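Local coordinates for putative arylalkylamine N-Acetyltransferase 7 (Aedes aegypti, PDB 4FD7), which probably transfers an acetyl group from acetyl-CoA to an amine, as a putative arylalkylamine N-acetyltransferase of the GNAT family, at residues W15-A20 with F91-D96; D55-Q60 with P223-N228; E130-Q135 with C230-L235. One frame throughout, in Å; residues are numbered along the deposited sequence.

Contact 1: residues W15-A20 with F91-D96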
loop_
_atom_site.group_PDB
_atom_site.type_symbol
_atom_site.label_atom_id
_atom_site.label_comp_id
_atom_site.label_asym_id
_atom_site.label_seq_id
_atom_site.Cartn_x
_atom_site.Cartn_y
_atom_site.Cartn_z
ATOM N N TRP A 15 3.141 -8.276 -14.309
ATOM C CA TRP A 15 4.373 -7.530 -14.078
ATOM C C TRP A 15 5.516 -8.351 -13.516
ATOM O O TRP A 15 6.679 -8.036 -13.765
ATOM C CB TRP A 15 4.115 -6.319 -13.175
ATOM C CG TRP A 15 3.130 -5.351 -13.788
ATOM C CD1 TRP A 15 1.879 -5.055 -13.335
ATOM C CD2 TRP A 15 3.318 -4.575 -14.977
ATOM N NE1 TRP A 15 1.280 -4.138 -14.159
ATOM C CE2 TRP A 15 2.139 -3.827 -15.176
ATOM C CE3 TRP A 15 4.368 -4.436 -15.890
ATOM C CZ2 TRP A 15 1.977 -2.957 -16.261
ATOM C CZ3 TRP A 15 4.203 -3.572 -16.971
ATOM C CH2 TRP A 15 3.019 -2.841 -17.140
ATOM N N HIS A 16 5.191 -9.368 -12.726
ATOM C CA HIS A 16 6.213 -10.106 -11.991
ATOM C C HIS A 16 5.758 -11.540 -11.716
ATOM O O HIS A 16 4.575 -11.794 -11.498
ATOM C CB HIS A 16 6.495 -9.372 -10.679
ATOM C CG HIS A 16 7.562 -9.992 -9.834
ATOM N ND1 HIS A 16 8.823 -10.288 -10.311
ATOM C CD2 HIS A 16 7.563 -10.347 -8.528
ATOM C CE1 HIS A 16 9.551 -10.804 -9.335
ATOM N NE2 HIS A 16 8.809 -10.856 -8.244
ATOM N N ARG A 17 6.697 -12.479 -11.754
ATOM C CA ARG A 17 6.401 -13.871 -11.397
ATOM C C ARG A 17 7.474 -14.379 -10.449
ATOM O O ARG A 17 8.634 -13.977 -10.543
ATOM C CB ARG A 17 6.336 -14.772 -12.639
ATOM C CG ARG A 17 5.242 -14.405 -13.633
ATOM C CD ARG A 17 5.181 -15.426 -14.760
ATOM N NE ARG A 17 4.357 -15.007 -15.896
ATOM C CZ ARG A 17 3.052 -15.232 -15.995
ATOM N NH1 ARG A 17 2.402 -15.856 -15.022
ATOM N NH2 ARG A 17 2.388 -14.825 -17.067
ATOM N N PHE A 18 7.097 -15.265 -9.536
ATOM C CA PHE A 18 8.047 -15.755 -8.559
ATOM C C PHE A 18 7.576 -17.083 -7.991
ATOM O O PHE A 18 6.387 -17.419 -8.070
ATOM C CB PHE A 18 8.216 -14.729 -7.430
ATOM C CG PHE A 18 6.963 -14.500 -6.631
ATOM C CD1 PHE A 18 6.702 -15.251 -5.496
ATOM C CD2 PHE A 18 6.041 -13.546 -7.021
ATOM C CE1 PHE A 18 5.542 -15.051 -4.761
ATOM C CE2 PHE A 18 4.872 -13.338 -6.286
ATOM C CZ PHE A 18 4.632 -14.076 -5.155
ATOM N N GLN A 19 8.503 -17.828 -7.399
ATOM C CA GLN A 19 8.160 -19.072 -6.727
ATOM C C GLN A 19 8.173 -18.920 -5.205
ATOM O O GLN A 19 9.023 -18.240 -4.635
ATOM C CB GLN A 19 9.116 -20.183 -7.141
ATOM C CG GLN A 19 9.106 -20.480 -8.640
ATOM C CD GLN A 19 10.198 -21.451 -9.039
ATOM O OE1 GLN A 19 9.940 -22.642 -9.260
ATOM N NE2 GLN A 19 11.423 -20.958 -9.116
ATOM N N ALA A 20 7.222 -19.583 -4.560
ATOM C CA ALA A 20 7.130 -19.578 -3.109
ATOM C C ALA A 20 6.388 -20.825 -2.666
ATOM O O ALA A 20 5.850 -21.568 -3.490
ATOM C CB ALA A 20 6.420 -18.333 -2.630
ATOM N N PHE A 91 -1.804 -13.562 -7.601
ATOM C CA PHE A 91 -2.526 -14.837 -7.721
ATOM C C PHE A 91 -1.537 -15.980 -7.691
ATOM O O PHE A 91 -0.407 -15.838 -8.141
ATOM C CB PHE A 91 -3.302 -14.930 -9.044
ATOM C CG PHE A 91 -4.409 -13.922 -9.191
ATOM C CD1 PHE A 91 -5.513 -13.939 -8.345
ATOM C CD2 PHE A 91 -4.359 -12.967 -10.203
ATOM C CE1 PHE A 91 -6.555 -13.006 -8.505
ATOM C CE2 PHE A 91 -5.386 -12.029 -10.365
ATOM C CZ PHE A 91 -6.484 -12.049 -9.518
ATOM N N ARG A 92 -1.974 -17.114 -7.158
ATOM C CA ARG A 92 -1.246 -18.366 -7.287
ATOM C C ARG A 92 -1.690 -19.036 -8.592
ATOM O O ARG A 92 -2.883 -19.099 -8.878
ATOM C CB ARG A 92 -1.588 -19.268 -6.096
ATOM C CG ARG A 92 -0.790 -20.567 -6.014
ATOM C CD ARG A 92 -1.156 -21.263 -4.719
ATOM N NE ARG A 92 -2.604 -21.312 -4.562
ATOM C CZ ARG A 92 -3.309 -22.435 -4.477
ATOM N NH1 ARG A 92 -2.689 -23.608 -4.507
ATOM N NH2 ARG A 92 -4.630 -22.383 -4.350
ATOM N N GLU A 93 -0.734 -19.502 -9.396
ATOM C CA GLU A 93 -1.047 -20.203 -10.641
ATOM C C GLU A 93 -1.935 -21.393 -10.341
ATOM O O GLU A 93 -1.575 -22.246 -9.535
ATOM C CB GLU A 93 0.221 -20.699 -11.337
ATOM C CG GLU A 93 1.239 -19.633 -11.651
ATOM C CD GLU A 93 0.748 -18.599 -12.627
ATOM O OE1 GLU A 93 1.281 -17.470 -12.576
ATOM O OE2 GLU A 93 -0.157 -18.917 -13.443
ATOM N N GLY A 94 -3.096 -21.432 -10.983
ATOM C CA GLY A 94 -4.043 -22.511 -10.793
ATOM C C GLY A 94 -5.294 -22.061 -10.062
ATOM O O GLY A 94 -6.258 -22.823 -9.954
ATOM N N SER A 95 -5.290 -20.825 -9.567
ATOM C CA SER A 95 -6.386 -20.355 -8.721
ATOM C C SER A 95 -6.736 -18.889 -8.937
ATOM O O SER A 95 -5.853 -18.036 -9.056
ATOM C CB SER A 95 -6.056 -20.582 -7.248
ATOM O OG SER A 95 -7.031 -19.969 -6.421
ATOM N N ASP A 96 -8.029 -18.587 -8.958
ATOM C CA ASP A 96 -8.458 -17.219 -9.212
ATOM C C ASP A 96 -8.627 -16.435 -7.914
ATOM O O ASP A 96 -9.044 -15.272 -7.913
ATOM C CB ASP A 96 -9.750 -17.224 -10.028
ATOM C CG ASP A 96 -9.558 -17.826 -11.400
ATOM O OD1 ASP A 96 -8.892 -17.185 -12.236
ATOM O OD2 ASP A 96 -10.068 -18.937 -11.651
HETATM O O HOH W 1 3.691 -16.703 -12.250
HETATM O O HOH W 2 -0.715 -16.984 -15.794
#
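Glu93 OE1 takes both an ion pair and a water bond: Arg17 NH1 lies 3.1 Å from Glu93 OE1, and water 1 gives a proton to Glu93 OE1 over 2.6 Å. The same water accepts from Arg17 NH1 at 3.2 Å, so a direct salt bridge and a one-water bridge join the same two atoms. Water 2 makes a looser second bridge. It donates to Glu93 OE2 at 3.1 Å and accepts only weakly from Arg17 NH1. Towards Glu93 the guanidinium uses NH1, and both Glu93 OE1 and water 1 meet it at its edge, in its plane. The carboxylate is turned 47° from that plane, so this is a single-nitrogen contact and not a flat two-pronged pairing.

Arg17 runs out straight from CG to NE, which carries its charged end from strand 14-21 towards Glu93. The glutamate chain instead bends at its second torsion (chi2 -64°), and the two side chains cross at about a right angle. The bridge lies at the surface, where Glu93 OE2 also has a long, weak ion pair with Arg32 of strand 28-35.

Arg32 belongs to the strand that separates the two partners: 14-21 and 88-92 both pair with 28-35, one along each of its edges. Glu93 occupies the second position of a type II turn, closed by Ser95 N to Arg92 O, with Gly94 third. The salt bridge thus reaches over a middle strand to a hairpin turn of the antiparallel N-terminal sheet, as expected of the GNAT fold.

Contact 2: residues D55-Q60 with P223-N228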
loop_
_atom_site.group_PDB
_atom_site.type_symbol
_atom_site.label_atom_id
_atom_site.label_comp_id
_atom_site.label_asym_id
_atom_site.label_seq_id
_atom_site.Cartn_x
_atom_site.Cartn_y
_atom_site.Cartn_z
ATOM N N ASP A 55 -5.701 -6.309 10.328
ATOM C CA ASP A 55 -4.375 -6.730 10.777
ATOM C C ASP A 55 -3.277 -5.656 10.802
ATOM O O ASP A 55 -2.329 -5.770 11.567
ATOM C CB ASP A 55 -3.917 -7.928 9.942
ATOM C CG ASP A 55 -4.760 -9.159 10.200
ATOM O OD1 ASP A 55 -5.474 -9.181 11.231
ATOM O OD2 ASP A 55 -4.711 -10.107 9.389
ATOM N N GLU A 56 -3.381 -4.632 9.964
ATOM C CA GLU A 56 -2.324 -3.618 9.898
ATOM C C GLU A 56 -2.268 -2.811 11.202
ATOM O O GLU A 56 -3.313 -2.506 11.777
ATOM C CB GLU A 56 -2.535 -2.707 8.692
ATOM C CG GLU A 56 -1.473 -1.626 8.514
ATOM C CD GLU A 56 -1.867 -0.290 9.148
ATOM O OE1 GLU A 56 -2.984 -0.180 9.662
ATOM O OE2 GLU A 56 -1.056 0.659 9.130
ATOM N N LEU A 57 -1.058 -2.471 11.654
ATOM C CA LEU A 57 -0.861 -1.880 12.988
ATOM C C LEU A 57 -1.707 -0.656 13.350
ATOM O O LEU A 57 -2.334 -0.650 14.416
ATOM C CB LEU A 57 0.622 -1.582 13.269
ATOM C CG LEU A 57 1.559 -2.775 13.425
ATOM C CD1 LEU A 57 2.826 -2.300 14.104
ATOM C CD2 LEU A 57 0.903 -3.896 14.210
ATOM N N MET A 58 -1.707 0.377 12.504
ATOM C CA MET A 58 -2.481 1.592 12.797
ATOM C C MET A 58 -3.990 1.308 12.889
ATOM O O MET A 58 -4.694 1.811 13.782
ATOM C CB MET A 58 -2.243 2.672 11.731
ATOM C CG MET A 58 -0.801 3.150 11.606
ATOM S SD MET A 58 -0.591 4.334 10.249
ATOM C CE MET A 58 -1.248 5.847 10.967
ATOM N N ASN A 59 -4.489 0.509 11.949
ATOM C CA ASN A 59 -5.906 0.170 11.935
ATOM C C ASN A 59 -6.296 -0.562 13.208
ATOM O O ASN A 59 -7.289 -0.224 13.856
ATOM C CB ASN A 59 -6.249 -0.692 10.711
ATOM C CG ASN A 59 -6.009 0.027 9.409
ATOM O OD1 ASN A 59 -5.890 1.253 9.367
ATOM N ND2 ASN A 59 -5.940 -0.736 8.321
ATOM N N GLN A 60 -5.500 -1.558 13.562
ATOM C CA GLN A 60 -5.750 -2.348 14.763
ATOM C C GLN A 60 -5.704 -1.482 16.017
ATOM O O GLN A 60 -6.518 -1.649 16.927
ATOM C CB GLN A 60 -4.717 -3.479 14.854
ATOM C CG GLN A 60 -5.283 -4.861 15.191
ATOM C CD GLN A 60 -4.278 -5.973 14.913
ATOM O OE1 GLN A 60 -3.078 -5.820 15.159
ATOM N NE2 GLN A 60 -4.756 -7.079 14.355
ATOM N N PRO A 223 -2.883 3.535 20.498
ATOM C CA PRO A 223 -2.761 2.713 21.701
ATOM C C PRO A 223 -2.084 1.380 21.414
ATOM O O PRO A 223 -2.593 0.592 20.600
ATOM C CB PRO A 223 -4.215 2.468 22.108
ATOM C CG PRO A 223 -5.002 3.592 21.484
ATOM C CD PRO A 223 -4.287 3.860 20.188
ATOM N N GLY A 224 -0.943 1.151 22.047
ATOM C CA GLY A 224 -0.330 -0.162 22.042
ATOM C C GLY A 224 0.811 -0.334 21.057
ATOM O O GLY A 224 1.509 -1.356 21.088
ATOM N N ILE A 225 0.994 0.647 20.176
ATOM C CA ILE A 225 2.087 0.601 19.199
ATOM C C ILE A 225 2.934 1.867 19.283
ATOM O O ILE A 225 3.584 2.261 18.316
ATOM C CB ILE A 225 1.567 0.404 17.750
ATOM C CG1 ILE A 225 0.729 1.603 17.303
ATOM C CG2 ILE A 225 0.781 -0.896 17.640
ATOM C CD1 ILE A 225 0.433 1.633 15.804
ATOM N N GLU A 226 2.923 2.504 20.450
ATOM C CA GLU A 226 3.578 3.794 20.624
ATOM C C GLU A 226 5.096 3.771 20.351
ATOM O O GLU A 226 5.669 4.766 19.898
ATOM C CB GLU A 226 3.290 4.349 22.025
ATOM C CG GLU A 226 1.813 4.591 22.319
ATOM C CD GLU A 226 1.137 3.421 23.013
ATOM O OE1 GLU A 226 1.725 2.308 23.048
ATOM O OE2 GLU A 226 0.004 3.620 23.525
ATOM N N GLU A 227 5.751 2.646 20.622
ATOM C CA GLU A 227 7.190 2.561 20.356
ATOM C C GLU A 227 7.545 2.062 18.945
ATOM O O GLU A 227 8.718 2.071 18.559
ATOM C CB GLU A 227 7.890 1.700 21.414
ATOM C CG GLU A 227 7.512 0.241 21.366
ATOM C CD GLU A 227 8.006 -0.539 22.585
ATOM O OE1 GLU A 227 8.287 0.080 23.634
ATOM O OE2 GLU A 227 8.103 -1.780 22.485
ATOM N N ASN A 228 6.552 1.625 18.177
ATOM C CA ASN A 228 6.822 1.191 16.805
ATOM C C ASN A 228 7.120 2.383 15.904
ATOM O O ASN A 228 6.668 3.501 16.163
ATOM C CB ASN A 228 5.646 0.385 16.233
ATOM C CG ASN A 228 5.513 -0.994 16.860
ATOM O OD1 ASN A 228 4.631 -1.233 17.684
ATOM N ND2 ASN A 228 6.395 -1.909 16.469
#
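Leu57, in the N-capped first turn of helix 57-62, meets the turn-containing loop that leads into strand 229-236 of the GNAT fold. Apolar contact joins it to Ile225, and van der Waals contact joins it to the amide of Asn228. The methyl CD1 of Ile225 points at the start of the helix, meeting Leu57 CB at 4.1 Å and resting 3.8 Å from the carbonyl Leu57 O. Ile225 CG1 stands between its own backbone N and carbonyl carbon (chi1 65°), and from there the extended branch carries CD1 across. Farther out on the same leucine, methyl CD1 lies 4.1 Å from Asn228 CG, the two side chains crossing at about a right angle. Tyr210 of helix 210-216 touches both Ile225 and Asn228, and also Met58.

Polar bonds shape each side separately. In the loop, a type I turn runs from Ile225 to Asn228, closed by Asn228 N to Ile225 O at 3.0 Å. Just before it, Gly224 N donates to Glu226 OE2 from above the carboxylate plane. On the helix side Glu56 is the N-cap; its OE2 bonds to Thr189 OG1, while its OE1 accepts the capping bond from Asn59 N at 2.8 Å, on the syn side and 26° out of the carboxylate plane.

Contact 3: residues E130-Q135 with C230-L235; sequences EYVSHQ and CKYMSL
Cys230 opens the contact from strand 229-236, its SG 3.9 Å from Val132 CG2 on helix 120-136. The sulfur stands opposite its own backbone N (chi1 -177°), which sends it towards the helix, whereas Lys231 turns away and pairs its NZ with Glu204.

Tyr232 comes next and meets the helix with both edge and face. Val132 CG1 sits at the ring edge, near its plane, 3.6 Å from Tyr232 CD1; the two branches of this valine are thus shared between tyrosine and cysteine. Over one face lies Ser133, whose CA is 3.7 Å from the centroid of the Tyr232 ring and 30° off its normal, a CH-pi contact made by the helix backbone itself. At the far end of the tyrosine, Ser133 OG lies 2.9 Å from Tyr232 OH in a weak and unsettled hydrogen bond, since the serine proton has another acceptor within reach. Tyr147 OH is the stronger partner, so the hydroxyl of this buried residue lies between helix 120-136 and strand 146-155 of the other sheet.

Beyond Tyr232 the strand leaves the helix, and Ser234 OG bonds to Asp205 and Tyr142. The axes of segments 130-135 and 230-235 approach to 8.4 Å, their N-to-C directions 47° apart. Strand 229-236 is the middle one of three antiparallel strands, between 183-188 and 203-209. Helix 120-136 covers the Cys230 and Tyr232 side, while Lys231 and Met233 touch helix 191-200.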
loop_
_atom_site.group_PDB
_atom_site.type_symbol
_atom_site.label_atom_id
_atom_site.label_comp_id
_atom_site.label_asym_id
_atom_site.label_seq_id
_atom_site.Cartn_x
_atom_site.Cartn_y
_atom_site.Cartn_z
ATOM N N GLU A 130 -0.270 11.607 6.054
ATOM C CA GLU A 130 0.006 12.823 5.290
ATOM C C GLU A 130 1.101 13.678 5.932
ATOM O O GLU A 130 1.922 14.256 5.219
ATOM C CB GLU A 130 -1.270 13.640 5.046
ATOM C CG GLU A 130 -1.060 14.808 4.094
ATOM C CD GLU A 130 -0.215 14.441 2.879
ATOM O OE1 GLU A 130 -0.575 13.496 2.144
ATOM O OE2 GLU A 130 0.815 15.119 2.641
ATOM N N TYR A 131 1.097 13.767 7.267
ATOM C CA TYR A 131 2.165 14.454 7.986
ATOM C C TYR A 131 3.519 13.786 7.673
ATOM O O TYR A 131 4.525 14.452 7.343
ATOM C CB TYR A 131 1.906 14.453 9.502
ATOM C CG TYR A 131 3.082 14.990 10.287
ATOM C CD1 TYR A 131 3.263 16.357 10.444
ATOM C CD2 TYR A 131 4.031 14.129 10.839
ATOM C CE1 TYR A 131 4.360 16.857 11.149
ATOM C CE2 TYR A 131 5.119 14.611 11.531
ATOM C CZ TYR A 131 5.282 15.976 11.684
ATOM O OH TYR A 131 6.370 16.451 12.387
ATOM N N VAL A 132 3.539 12.463 7.764
ATOM C CA VAL A 132 4.785 11.736 7.527
ATOM C C VAL A 132 5.286 11.936 6.086
ATOM O O VAL A 132 6.498 12.097 5.830
ATOM C CB VAL A 132 4.588 10.263 7.845
ATOM C CG1 VAL A 132 5.805 9.445 7.452
ATOM C CG2 VAL A 132 4.295 10.106 9.346
ATOM N N SER A 133 4.338 11.946 5.154
ATOM C CA SER A 133 4.630 12.157 3.735
ATOM C C SER A 133 5.203 13.544 3.515
ATOM O O SER A 133 6.111 13.735 2.699
ATOM C CB SER A 133 3.348 12.023 2.913
ATOM O OG SER A 133 3.608 12.228 1.529
ATOM N N HIS A 134 4.646 14.521 4.220
ATOM C CA HIS A 134 5.086 15.898 4.024
ATOM C C HIS A 134 6.507 16.074 4.566
ATOM O O HIS A 134 7.346 16.712 3.913
ATOM C CB HIS A 134 4.095 16.886 4.633
ATOM C CG HIS A 134 4.336 18.307 4.231
ATOM N ND1 HIS A 134 5.012 19.204 5.033
ATOM C CD2 HIS A 134 4.010 18.985 3.104
ATOM C CE1 HIS A 134 5.090 20.370 4.419
ATOM N NE2 HIS A 134 4.491 20.265 3.248
ATOM N N GLN A 135 6.783 15.485 5.730
ATOM C CA GLN A 135 8.148 15.457 6.256
ATOM C C GLN A 135 9.115 14.745 5.307
ATOM O O GLN A 135 10.284 15.135 5.218
ATOM C CB GLN A 135 8.198 14.811 7.644
ATOM C CG GLN A 135 7.439 15.595 8.687
ATOM C CD GLN A 135 8.026 16.976 8.907
ATOM O OE1 GLN A 135 7.387 17.982 8.622
ATOM N NE2 GLN A 135 9.254 17.026 9.429
ATOM N N CYS A 230 6.942 4.487 12.249
ATOM C CA CYS A 230 6.192 4.764 11.036
ATOM C C CYS A 230 7.235 5.322 10.080
ATOM O O CYS A 230 7.908 6.314 10.406
ATOM C CB CYS A 230 5.127 5.820 11.327
ATOM S SG CYS A 230 4.024 6.231 9.965
ATOM N N LYS A 231 7.424 4.668 8.936
ATOM C CA LYS A 231 8.515 5.083 8.053
ATOM C C LYS A 231 8.055 5.415 6.642
ATOM O O LYS A 231 7.448 4.580 5.988
ATOM C CB LYS A 231 9.582 3.988 7.974
ATOM C CG LYS A 231 10.206 3.602 9.299
ATOM C CD LYS A 231 11.402 2.684 9.093
ATOM C CE LYS A 231 11.920 2.124 10.409
ATOM N NZ LYS A 231 13.110 1.239 10.213
ATOM N N TYR A 232 8.448 6.583 6.139
ATOM C CA TYR A 232 8.225 6.908 4.738
ATOM C C TYR A 232 9.479 6.424 4.006
ATOM O O TYR A 232 10.598 6.785 4.371
ATOM C CB TYR A 232 7.997 8.402 4.526
ATOM C CG TYR A 232 6.923 8.692 3.502
ATOM C CD1 TYR A 232 5.590 8.789 3.876
ATOM C CD2 TYR A 232 7.240 8.851 2.160
ATOM C CE1 TYR A 232 4.605 9.047 2.945
ATOM C CE2 TYR A 232 6.260 9.110 1.220
ATOM C CZ TYR A 232 4.945 9.207 1.619
ATOM O OH TYR A 232 3.965 9.464 0.688
ATOM N N MET A 233 9.287 5.592 2.990
ATOM C CA MET A 233 10.390 4.952 2.267
ATOM C C MET A 233 10.217 5.118 0.753
ATOM O O MET A 233 9.078 5.139 0.233
ATOM C CB MET A 233 10.526 3.477 2.660
ATOM C CG MET A 233 10.609 3.238 4.168
ATOM S SD MET A 233 10.604 1.469 4.534
ATOM C CE MET A 233 12.227 1.014 3.920
ATOM N N SER A 234 11.343 5.247 0.050
ATOM C CA SER A 234 11.314 5.521 -1.395
ATOM C C SER A 234 12.206 4.611 -2.244
ATOM O O SER A 234 13.251 4.143 -1.803
ATOM C CB SER A 234 11.622 7.007 -1.675
ATOM O OG SER A 234 12.867 7.411 -1.138
ATOM N N LEU A 235 11.787 4.384 -3.483
ATOM C CA LEU A 235 12.495 3.493 -4.397
ATOM C C LEU A 235 12.581 4.115 -5.776
ATOM O O LEU A 235 11.554 4.339 -6.421
ATOM C CB LEU A 235 11.756 2.157 -4.493
ATOM C CG LEU A 235 12.302 1.092 -5.447
ATOM C CD1 LEU A 235 13.624 0.530 -4.929
ATOM C CD2 LEU A 235 11.261 -0.008 -5.631
#

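How the contacts relate
From the N terminus, strand 14-21 opens contact 1, and helix 57-62 opens contact 2 before 91-96 closes contact 1; these two loops therefore cross. Contact 3 begins only afterwards, at helix 120-136, in series with contact 1 and on the opposite side of the chain's centre. Contact 2 closes at 223-228 and contact 3 just beyond it, with one residue between, at 230-235, so they also cross, with their centres about 17 Å apart. Contact 1 ties edge strand 14-21 of the five-stranded sheet to the turn after strand 88-92. The other two bring the C-terminal part back to earlier helices: contact 2 through the loop before strand 229-236, contact 3 through that strand.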